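Protein of unknown function DUF574 (Streptomyces avermitilis, PDB 3GIW) is of unknown function but is probably an S-adenosyl-L-methionine-dependent methyltransferase, and binds S-adenosyl-L-homocysteine. Local coordinates at residues S92-L95 with H96-A99; S101-P104 with E105-V108; L226-H229 with A230-E233; G261-D264 with E265-A268; R16-T19 with E20-H23. All coordinates share one frame; numbering follows the deposited sequence.

Contact 1: S92-L95 with H96-A99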
# COMPACT_ATOMS: atom_id res chain seq x y z
N SER A 92 -3.42 13.31 2.50
CA SER A 92 -3.08 14.20 1.41
C SER A 92 -1.58 14.20 1.15
O SER A 92 -0.78 14.33 2.10
CB SER A 92 -3.52 15.62 1.75
OG SER A 92 -3.45 16.43 0.61
N PRO A 93 -1.16 14.07 -0.12
CA PRO A 93 -1.97 13.80 -1.30
C PRO A 93 -2.35 12.34 -1.45
O PRO A 93 -1.53 11.43 -1.21
CB PRO A 93 -1.04 14.23 -2.44
CG PRO A 93 0.29 13.90 -1.94
CD PRO A 93 0.27 14.20 -0.47
N ASN A 94 -3.58 12.10 -1.85
CA ASN A 94 -4.00 10.73 -2.13
C ASN A 94 -3.49 10.33 -3.51
O ASN A 94 -3.11 11.18 -4.33
CB ASN A 94 -5.52 10.61 -2.10
CG ASN A 94 -6.07 10.69 -0.70
OD1 ASN A 94 -5.82 9.80 0.11
ND2 ASN A 94 -6.84 11.74 -0.42
N LEU A 95 -3.48 9.02 -3.74
CA LEU A 95 -2.97 8.45 -4.98
C LEU A 95 -3.57 9.16 -6.19
O LEU A 95 -2.84 9.56 -7.12
CB LEU A 95 -3.27 6.94 -5.02
CG LEU A 95 -2.56 6.15 -6.11
CD1 LEU A 95 -2.38 4.69 -5.73
CD2 LEU A 95 -3.28 6.25 -7.38
N HIS A 96 -4.89 9.31 -6.23
CA HIS A 96 -5.51 9.95 -7.40
C HIS A 96 -5.15 11.41 -7.62
O HIS A 96 -5.20 11.91 -8.75
CB HIS A 96 -7.06 9.76 -7.45
CG HIS A 96 -7.83 10.72 -6.61
ND1 HIS A 96 -8.00 10.54 -5.25
CD2 HIS A 96 -8.50 11.86 -6.94
CE1 HIS A 96 -8.74 11.54 -4.78
NE2 HIS A 96 -9.04 12.35 -5.78
N GLU A 97 -4.84 12.10 -6.53
CA GLU A 97 -4.49 13.52 -6.61
C GLU A 97 -3.12 13.64 -7.28
O GLU A 97 -2.91 14.55 -8.11
CB GLU A 97 -4.53 14.14 -5.21
CG GLU A 97 -5.95 14.15 -4.65
CD GLU A 97 -6.05 14.34 -3.13
OE1 GLU A 97 -5.05 14.48 -2.44
OE2 GLU A 97 -7.19 14.33 -2.63
N ILE A 98 -2.22 12.71 -6.99
CA ILE A 98 -0.90 12.68 -7.65
C ILE A 98 -1.09 12.35 -9.14
O ILE A 98 -0.57 13.07 -10.02
CB ILE A 98 0.04 11.67 -6.98
CG1 ILE A 98 0.39 12.14 -5.57
CG2 ILE A 98 1.33 11.48 -7.82
CD1 ILE A 98 1.04 11.03 -4.75
N ALA A 99 -1.83 11.28 -9.44
CA ALA A 99 -2.02 10.85 -10.83
C ALA A 99 -2.73 11.93 -11.65
O ALA A 99 -2.34 12.24 -12.77
CB ALA A 99 -2.83 9.55 -10.87
O HOH W 1 -5.91 15.92 -0.24
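Glu97 folds back over the first turn of helix 95-102 and takes the backbone N-H of Asn94 on its OE1, with Asn94 N and Glu97 OE1 2.9 Å apart in a nearly straight bond of 165°. The amide hydrogen comes down on the carboxylate from above its plane, and a water that also bonds to Ser92 OG donates a second hydrogen to Glu97 OE1 at 2.8 Å. The reach depends on CG of Glu97 lying beside its own backbone N (chi1 -66°) with the chain extended beyond it. Asn94 lies alongside and points the same way, so its ND2 makes a weak bond of 3.4 Å to Glu97 OE2; its OD1 is turned back to the backbone N of Thr91. Asn94 occupies the N-cap position, yet no capping bond comes from its side chain. Asn94 O accepts Ile98 N at 3.2 Å in the usual helical way, while Leu95 O receives Ala99 N at 3.1 Å. Outside this polar layer, Pro93 CB meets Ile98 CG1 at 4.0 Å, the proline following a cis peptide bond. His96 lays one ring face against Glu97 CG and bonds by its nitrogens to Tyr110 and Ala126. Asn94 packs on Arg63, an S-adenosyl-L-homocysteine-binding residue. Shortening Glu97 to alanine is likely to leave Asn94 N without its acceptor and the water with one mate fewer. A carboxylate suits this first turn because its negative charge is likely to be favoured by the helix dipole.

Contact 2: S101-P104 with E105-V108; sequences SVAP and ESRV
Ser106 turns its hydroxyl back onto the carbonyl oxygen of Ala103, donating from OG to Ala103 O over 2.8 Å, in the carbonyl plane and on a lone pair. With chi1 at -55° the hydroxyl sits beside the residue's own backbone N, so both donors of Ser106 converge on one acceptor. The N-H arrives differently: Ser106 N lies 3.0 Å from Ala103 O, above the carbonyl plane. Serine suits the place because it is short enough to close this double grip and small enough to be buried. Glu105 crosses Pro104 obliquely. Its CG takes the position between backbone N and carbonyl carbon (chi1 73°), and a bend at chi2 folds the carboxylate back over the start of the turn. There Glu105 OE2 rests 3.7 Å from Ala103 CB, and Glu105 OE1 comes equally near Pro104 CD; a long, weak ion pair links OE2 to Arg80. Pro104, with phi -55°, fits the second position of a type I turn, where its ring fixes the backbone and no N-H is needed. The type I beta turn from Ala103 to Ser106 is thus the link from helix to second strand in a Rossmann-like beta-alpha-beta crossover (strand 81-85, helix 95-102, strand 107-112).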
# COMPACT_ATOMS: atom_id res chain seq x y z
N SER A 101 -2.92 15.18 -11.14
CA SER A 101 -2.07 16.36 -11.34
C SER A 101 -1.17 16.16 -12.55
O SER A 101 -0.81 17.13 -13.22
CB SER A 101 -1.24 16.64 -10.08
OG SER A 101 -0.23 15.68 -9.85
N VAL A 102 -0.80 14.92 -12.84
CA VAL A 102 0.03 14.63 -14.02
C VAL A 102 -0.82 14.58 -15.28
O VAL A 102 -0.44 15.14 -16.32
CB VAL A 102 0.82 13.30 -13.86
CG1 VAL A 102 1.55 12.95 -15.17
CG2 VAL A 102 1.80 13.38 -12.70
N ALA A 103 -1.97 13.92 -15.19
CA ALA A 103 -2.85 13.70 -16.31
C ALA A 103 -4.28 13.68 -15.75
O ALA A 103 -4.68 12.69 -15.11
CB ALA A 103 -2.50 12.37 -17.01
N PRO A 104 -5.03 14.78 -15.93
CA PRO A 104 -6.37 14.89 -15.33
C PRO A 104 -7.34 13.77 -15.65
O PRO A 104 -8.24 13.50 -14.85
CB PRO A 104 -6.91 16.22 -15.86
CG PRO A 104 -5.74 16.96 -16.29
CD PRO A 104 -4.66 16.01 -16.66
N GLU A 105 -7.17 13.12 -16.80
CA GLU A 105 -8.06 12.04 -17.21
C GLU A 105 -7.82 10.71 -16.48
O GLU A 105 -8.56 9.74 -16.68
CB GLU A 105 -7.97 11.85 -18.74
CG GLU A 105 -6.71 11.20 -19.31
CD GLU A 105 -5.51 12.12 -19.43
OE1 GLU A 105 -5.58 13.29 -18.98
OE2 GLU A 105 -4.47 11.66 -20.00
N SER A 106 -6.81 10.67 -15.61
CA SER A 106 -6.49 9.44 -14.87
C SER A 106 -7.69 8.92 -14.05
O SER A 106 -8.54 9.68 -13.56
CB SER A 106 -5.24 9.57 -13.98
OG SER A 106 -4.09 10.00 -14.70
N ARG A 107 -7.74 7.59 -13.94
CA ARG A 107 -8.82 6.86 -13.28
C ARG A 107 -8.24 6.00 -12.15
O ARG A 107 -7.21 5.36 -12.34
CB ARG A 107 -9.51 5.93 -14.28
CG ARG A 107 -10.04 6.63 -15.52
CD ARG A 107 -10.30 5.62 -16.63
NE ARG A 107 -11.14 6.21 -17.69
CZ ARG A 107 -11.47 5.60 -18.84
NH1 ARG A 107 -11.04 4.37 -19.11
NH2 ARG A 107 -12.23 6.23 -19.71
N VAL A 108 -8.91 5.98 -10.98
CA VAL A 108 -8.41 5.23 -9.82
C VAL A 108 -9.57 4.55 -9.12
O VAL A 108 -10.61 5.17 -8.87
CB VAL A 108 -7.68 6.16 -8.80
CG1 VAL A 108 -7.17 5.37 -7.62
CG2 VAL A 108 -6.58 6.95 -9.51

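Contact 3: L226-H229 with A230-E233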
# COMPACT_ATOMS: atom_id res chain seq x y z
N LEU A 226 6.31 -11.19 7.94
CA LEU A 226 7.46 -10.43 7.45
C LEU A 226 8.32 -11.33 6.58
O LEU A 226 8.48 -12.52 6.87
CB LEU A 226 8.21 -9.78 8.63
CG LEU A 226 7.34 -8.84 9.47
CD1 LEU A 226 8.21 -8.35 10.62
CD2 LEU A 226 6.72 -7.67 8.68
N ARG A 227 8.86 -10.75 5.52
CA ARG A 227 9.53 -11.49 4.46
C ARG A 227 10.98 -11.09 4.22
O ARG A 227 11.35 -9.92 4.42
CB ARG A 227 8.72 -11.33 3.17
CG ARG A 227 7.42 -12.08 3.17
CD ARG A 227 6.56 -11.84 1.92
NE ARG A 227 5.38 -12.71 1.97
CZ ARG A 227 4.23 -12.41 2.57
NH1 ARG A 227 4.03 -11.26 3.16
NH2 ARG A 227 3.23 -13.29 2.54
N THR A 228 11.78 -12.06 3.78
CA THR A 228 13.12 -11.78 3.29
C THR A 228 13.10 -11.21 1.87
O THR A 228 12.07 -11.26 1.19
CB THR A 228 13.95 -13.06 3.29
OG1 THR A 228 13.36 -13.97 2.35
CG2 THR A 228 14.05 -13.67 4.73
N HIS A 229 14.24 -10.72 1.41
CA HIS A 229 14.35 -10.28 0.02
C HIS A 229 13.95 -11.41 -0.97
O HIS A 229 13.21 -11.19 -1.93
CB HIS A 229 15.78 -9.74 -0.25
CG HIS A 229 15.92 -9.06 -1.57
ND1 HIS A 229 16.12 -9.76 -2.74
CD2 HIS A 229 15.86 -7.76 -1.91
CE1 HIS A 229 16.18 -8.90 -3.75
NE2 HIS A 229 16.04 -7.69 -3.27
N ALA A 230 14.47 -12.63 -0.72
CA ALA A 230 14.12 -13.78 -1.58
C ALA A 230 12.62 -14.04 -1.63
O ALA A 230 12.08 -14.33 -2.70
CB ALA A 230 14.83 -15.06 -1.15
N GLU A 231 11.93 -13.93 -0.50
CA GLU A 231 10.49 -14.08 -0.47
C GLU A 231 9.77 -12.94 -1.18
O GLU A 231 8.75 -13.18 -1.86
CB GLU A 231 10.04 -14.21 0.98
CG GLU A 231 10.46 -15.56 1.61
CD GLU A 231 10.22 -15.63 3.10
OE1 GLU A 231 10.29 -14.60 3.81
OE2 GLU A 231 9.93 -16.75 3.55
N ALA A 232 10.28 -11.71 -1.07
CA ALA A 232 9.70 -10.60 -1.79
C ALA A 232 9.78 -10.82 -3.31
O ALA A 232 8.86 -10.44 -4.06
CB ALA A 232 10.40 -9.30 -1.39
N GLU A 233 10.89 -11.43 -3.74
CA GLU A 233 11.12 -11.67 -5.18
C GLU A 233 10.01 -12.53 -5.80
O GLU A 233 9.70 -12.39 -7.00
CB GLU A 233 12.48 -12.32 -5.44
CG GLU A 233 13.70 -11.43 -5.25
CD GLU A 233 14.98 -12.12 -5.68
OE1 GLU A 233 15.21 -13.28 -5.28
OE2 GLU A 233 15.74 -11.50 -6.45
O HOH W 2 17.13 -12.39 -2.96
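Thr228 and Glu231 exchange backbone-to-side-chain bonds at the start of helix 229-234, and this is the tight part of the contact. Thr228 OG1 accepts Glu231 N at 3.2 Å, while Glu231 OE1 accepts Thr228 N at 2.9 Å, on the anti side of the carboxylate and 19° out of its plane. The threonine hydroxyl reaches the first turn because it stands between its own backbone N and carbonyl carbon (chi1 64°); the glutamate chain, extended beyond CG, crosses it obliquely. Arg227 passes Glu231 at about a right angle, its CB 3.7 Å from Glu231 OE1, but the two charged ends do not meet, and Glu231 OE2 instead makes a salt bridge with Arg225. With a leucine in place of Glu231, Thr228 N is likely to lose its acceptor and Arg225 its carboxylate mate. Beneath the cap, Ala232 N bonds to Thr228 O at 2.9 Å, and the small Ala232 side chain allows the turn to lie close on Ile200 and Ile246.

The other flank is looser. His229 and Glu233 cross obliquely, the carboxylate OE2 lying at the ring edge 3.8 Å from His229 CE1. A water bridges the pair, 2.8 Å from His229 ND1 and giving a weak bond to Glu233 OE1. His229 NE2 bonds to the carbonyl of Ile246, and its ring meets Tyr270 edge to face. The reciprocal pair Thr228 and Glu231 is a capping box, the classic signature of a helix N-terminus.

Contact 4: G261-D264 with E265-A268; sequences GIRD and EDIA
A salt-bridge network closes the short 3-10 turn that precedes strand 269-275, with Arg263 at its hub and Asp266 and Glu265 as its acids. Arg263 grips Asp266 side-on: NE gives a nearly straight bond (172°) to OD2 at 3.1 Å, and NH2 reaches the syn lone pair of OD1 at 2.9 Å. A bend at chi3 (-62°) curls the arginine chain back so that its guanidinium edge faces this carboxylate. Asp266 OD2 also accepts Arg263 N at 3.1 Å, from the same face of the carboxylate as NE, and a hydrogen from a water that is shared with Gly261 O. Aspartate fits because its short stem lets one oxygen serve backbone and side chain of the same arginine together. Glu265 uses another surface of the guanidinium. Its carboxylate lies almost parallel, 8° away, with CD stacked 3.6 Å above the centre; the salt bridge from NH2 to OE1 is correspondingly long, resting on charge with no N-H directed at the oxygen. In the backbone, Asp266 N bonds to Arg263 O at 3.0 Å. Below the charged layer, Ile262 CG2 presses on Ile267 CG1 at 3.4 Å, a tight contact that continues toward Val57 and Ala61 of helix 55-75. Asp264 turns away to a salt bridge with Lys251. The whole is a 3-10 turn closed by salt bridges in the loop between strands 240-248 and 269-275, flanked by two isoleucines that pack on helix 55-75.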
# COMPACT_ATOMS: atom_id res chain seq x y z
N GLY A 261 19.10 11.56 7.56
CA GLY A 261 19.07 11.03 8.93
C GLY A 261 18.45 9.64 9.12
O GLY A 261 18.16 9.24 10.26
N ILE A 262 18.26 8.90 8.04
CA ILE A 262 17.63 7.58 8.10
C ILE A 262 18.68 6.47 7.97
O ILE A 262 19.40 6.38 6.97
CB ILE A 262 16.57 7.42 7.00
CG1 ILE A 262 15.50 8.51 7.13
CG2 ILE A 262 15.94 6.02 7.06
CD1 ILE A 262 14.45 8.47 6.00
N ARG A 263 18.77 5.62 8.99
CA ARG A 263 19.64 4.46 9.00
C ARG A 263 18.91 3.27 8.36
O ARG A 263 17.68 3.25 8.38
CB ARG A 263 20.00 4.13 10.45
CG ARG A 263 20.61 5.29 11.20
CD ARG A 263 20.79 4.96 12.68
NE ARG A 263 19.53 4.68 13.32
CZ ARG A 263 19.41 4.24 14.56
NH1 ARG A 263 20.48 4.06 15.32
NH2 ARG A 263 18.21 4.03 15.06
N ASP A 264 19.63 2.27 7.85
CA ASP A 264 18.94 1.11 7.28
C ASP A 264 18.04 0.43 8.30
O ASP A 264 16.98 -0.04 7.93
CB ASP A 264 19.92 0.12 6.65
CG ASP A 264 20.65 0.66 5.42
OD1 ASP A 264 20.40 1.79 4.95
OD2 ASP A 264 21.46 -0.15 4.94
N GLU A 265 18.45 0.40 9.57
CA GLU A 265 17.67 -0.26 10.59
C GLU A 265 16.35 0.45 10.88
O GLU A 265 15.47 -0.14 11.50
CB GLU A 265 18.44 -0.41 11.90
CG GLU A 265 18.87 0.89 12.58
CD GLU A 265 19.31 0.61 14.00
OE1 GLU A 265 18.39 0.43 14.86
OE2 GLU A 265 20.55 0.49 14.24
N ASP A 266 16.22 1.70 10.43
CA ASP A 266 15.00 2.51 10.67
C ASP A 266 13.88 2.27 9.65
O ASP A 266 12.84 2.90 9.73
CB ASP A 266 15.34 4.02 10.72
CG ASP A 266 16.33 4.37 11.80
OD1 ASP A 266 16.36 3.70 12.84
OD2 ASP A 266 17.11 5.34 11.57
N ILE A 267 14.11 1.38 8.68
CA ILE A 267 13.19 1.17 7.54
C ILE A 267 12.95 -0.35 7.44
O ILE A 267 13.91 -1.11 7.26
CB ILE A 267 13.81 1.74 6.21
CG1 ILE A 267 14.03 3.25 6.32
CG2 ILE A 267 12.93 1.36 4.98
CD1 ILE A 267 12.75 4.07 6.48
N ALA A 268 11.70 -0.78 7.51
CA ALA A 268 11.35 -2.20 7.49
C ALA A 268 10.42 -2.53 6.32
O ALA A 268 9.59 -3.46 6.44
CB ALA A 268 10.74 -2.67 8.86
O HOH W 3 16.44 7.64 12.36

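Contact 5: R16-T19 with E20-H23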
# COMPACT_ATOMS: atom_id res chain seq x y z
N ARG A 16 -20.56 -0.49 13.06
CA ARG A 16 -19.61 -1.18 12.10
C ARG A 16 -18.15 -0.94 12.44
O ARG A 16 -17.31 -1.80 12.19
CB ARG A 16 -19.82 -0.70 10.66
CG ARG A 16 -21.19 -0.94 10.06
CD ARG A 16 -21.08 -0.84 8.54
NE ARG A 16 -20.38 -2.01 8.00
CZ ARG A 16 -19.43 -2.00 7.06
NH1 ARG A 16 -18.99 -0.86 6.51
NH2 ARG A 16 -18.91 -3.15 6.69
N ILE A 17 -17.85 0.22 12.99
CA ILE A 17 -16.47 0.70 13.16
C ILE A 17 -15.59 -0.06 14.16
O ILE A 17 -14.37 -0.08 14.03
CB ILE A 17 -16.46 2.21 13.55
CG1 ILE A 17 -17.13 3.06 12.47
CG2 ILE A 17 -15.03 2.73 13.83
CD1 ILE A 17 -16.35 3.15 11.21
N ASP A 18 -16.19 -0.69 15.18
CA ASP A 18 -15.41 -1.35 16.26
C ASP A 18 -14.26 -0.47 16.80
O ASP A 18 -13.07 -0.73 16.57
CB ASP A 18 -14.90 -2.72 15.82
CG ASP A 18 -14.21 -3.49 16.97
OD1 ASP A 18 -14.41 -3.17 18.16
OD2 ASP A 18 -13.42 -4.42 16.66
N THR A 19 -14.64 0.56 17.54
CA THR A 19 -13.69 1.52 18.10
C THR A 19 -12.90 1.00 19.30
O THR A 19 -11.95 1.66 19.71
CB THR A 19 -14.40 2.80 18.55
OG1 THR A 19 -15.27 2.50 19.65
CG2 THR A 19 -15.16 3.42 17.39
N GLU A 20 -13.27 -0.15 19.86
CA GLU A 20 -12.63 -0.64 21.06
C GLU A 20 -11.43 -1.55 20.81
O GLU A 20 -10.74 -1.89 21.76
CB GLU A 20 -13.65 -1.33 21.98
CG GLU A 20 -14.77 -0.42 22.45
CD GLU A 20 -14.27 0.91 23.02
OE1 GLU A 20 -13.67 0.89 24.13
OE2 GLU A 20 -14.46 1.96 22.35
N SER A 21 -11.21 -1.95 19.56
CA SER A 21 -10.01 -2.73 19.22
C SER A 21 -9.17 -1.97 18.20
O SER A 21 -9.67 -1.17 17.42
CB SER A 21 -10.38 -4.11 18.69
OG SER A 21 -10.98 -4.02 17.41
N ALA A 22 -7.86 -2.22 18.23
CA ALA A 22 -6.92 -1.56 17.30
C ALA A 22 -7.09 -2.12 15.89
O ALA A 22 -7.36 -3.32 15.70
CB ALA A 22 -5.48 -1.74 17.77
N HIS A 23 -6.95 -1.24 14.89
CA HIS A 23 -6.97 -1.60 13.49
C HIS A 23 -5.73 -1.06 12.77
O HIS A 23 -5.33 0.07 13.00
CB HIS A 23 -8.21 -1.05 12.75
CG HIS A 23 -9.53 -1.62 13.20
ND1 HIS A 23 -10.07 -1.41 14.45
CD2 HIS A 23 -10.44 -2.36 12.52
CE1 HIS A 23 -11.24 -2.03 14.54
NE2 HIS A 23 -11.49 -2.60 13.37
O HOH W 4 -15.93 -1.55 19.71
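Thr19 and Glu20 lie side by side, and Thr19 OG1 donates to Glu20 OE2 at 2.9 Å, on the anti lone pair, made possible by a bend at chi2 of the glutamate. Ser21 makes a shorter hydroxyl bond in one of its two conformers, giving its proton from OG to Asp18 OD2 at 2.6 Å from above the carboxylate plane. Asp18 CG stands opposite its backbone N (chi1 -174°), which swings the acid across the turn to the serine. Water mediates a further link, donating to Asp18 OD1 at 2.7 Å and accepting from Glu20 N at 3.0 Å. These polar residues line a type I beta turn from Asp18 to Ser21, in the loop that leads into helix 24-31. Small hydroxyl and acidic side chains suit so exposed a bend, since they can bond both to each other and to solvent.

The imidazole of His23 supplies contacts of another kind. Its ring presents an edge to the Asp18 carbonyl, with CE1 3.0 Å from Asp18 O, and stands at 78° to the Asp18 carboxylate. ND1 of His23 gives a weak bond to Ser21 O, while the backbone carbonyl of Ile17 bonds to Arg26. His23 also packs on Asp114.

How the contacts relate
Contacts 1 and 2 sit at the two ends of helix 95-102 and touch, His96 and Leu95 packing on Val108; the other pairs do not touch. Contact 3 lies across the chain's centre from both, and its nearest atoms come within about 6 Å of contact 4. Contacts 1 to 4 are partly buried, whereas contact 5 is a surface turn. Chemistry follows place. Contacts 1 and 3 both start helices with a glutamate accepting a backbone N-H, but only contact 3 completes a capping box. Contacts 2 and 5 are type I turns whose last residue, a serine, bonds back to the first, in contact 5 in one of two conformers; contact 4 alone relies on paired charges.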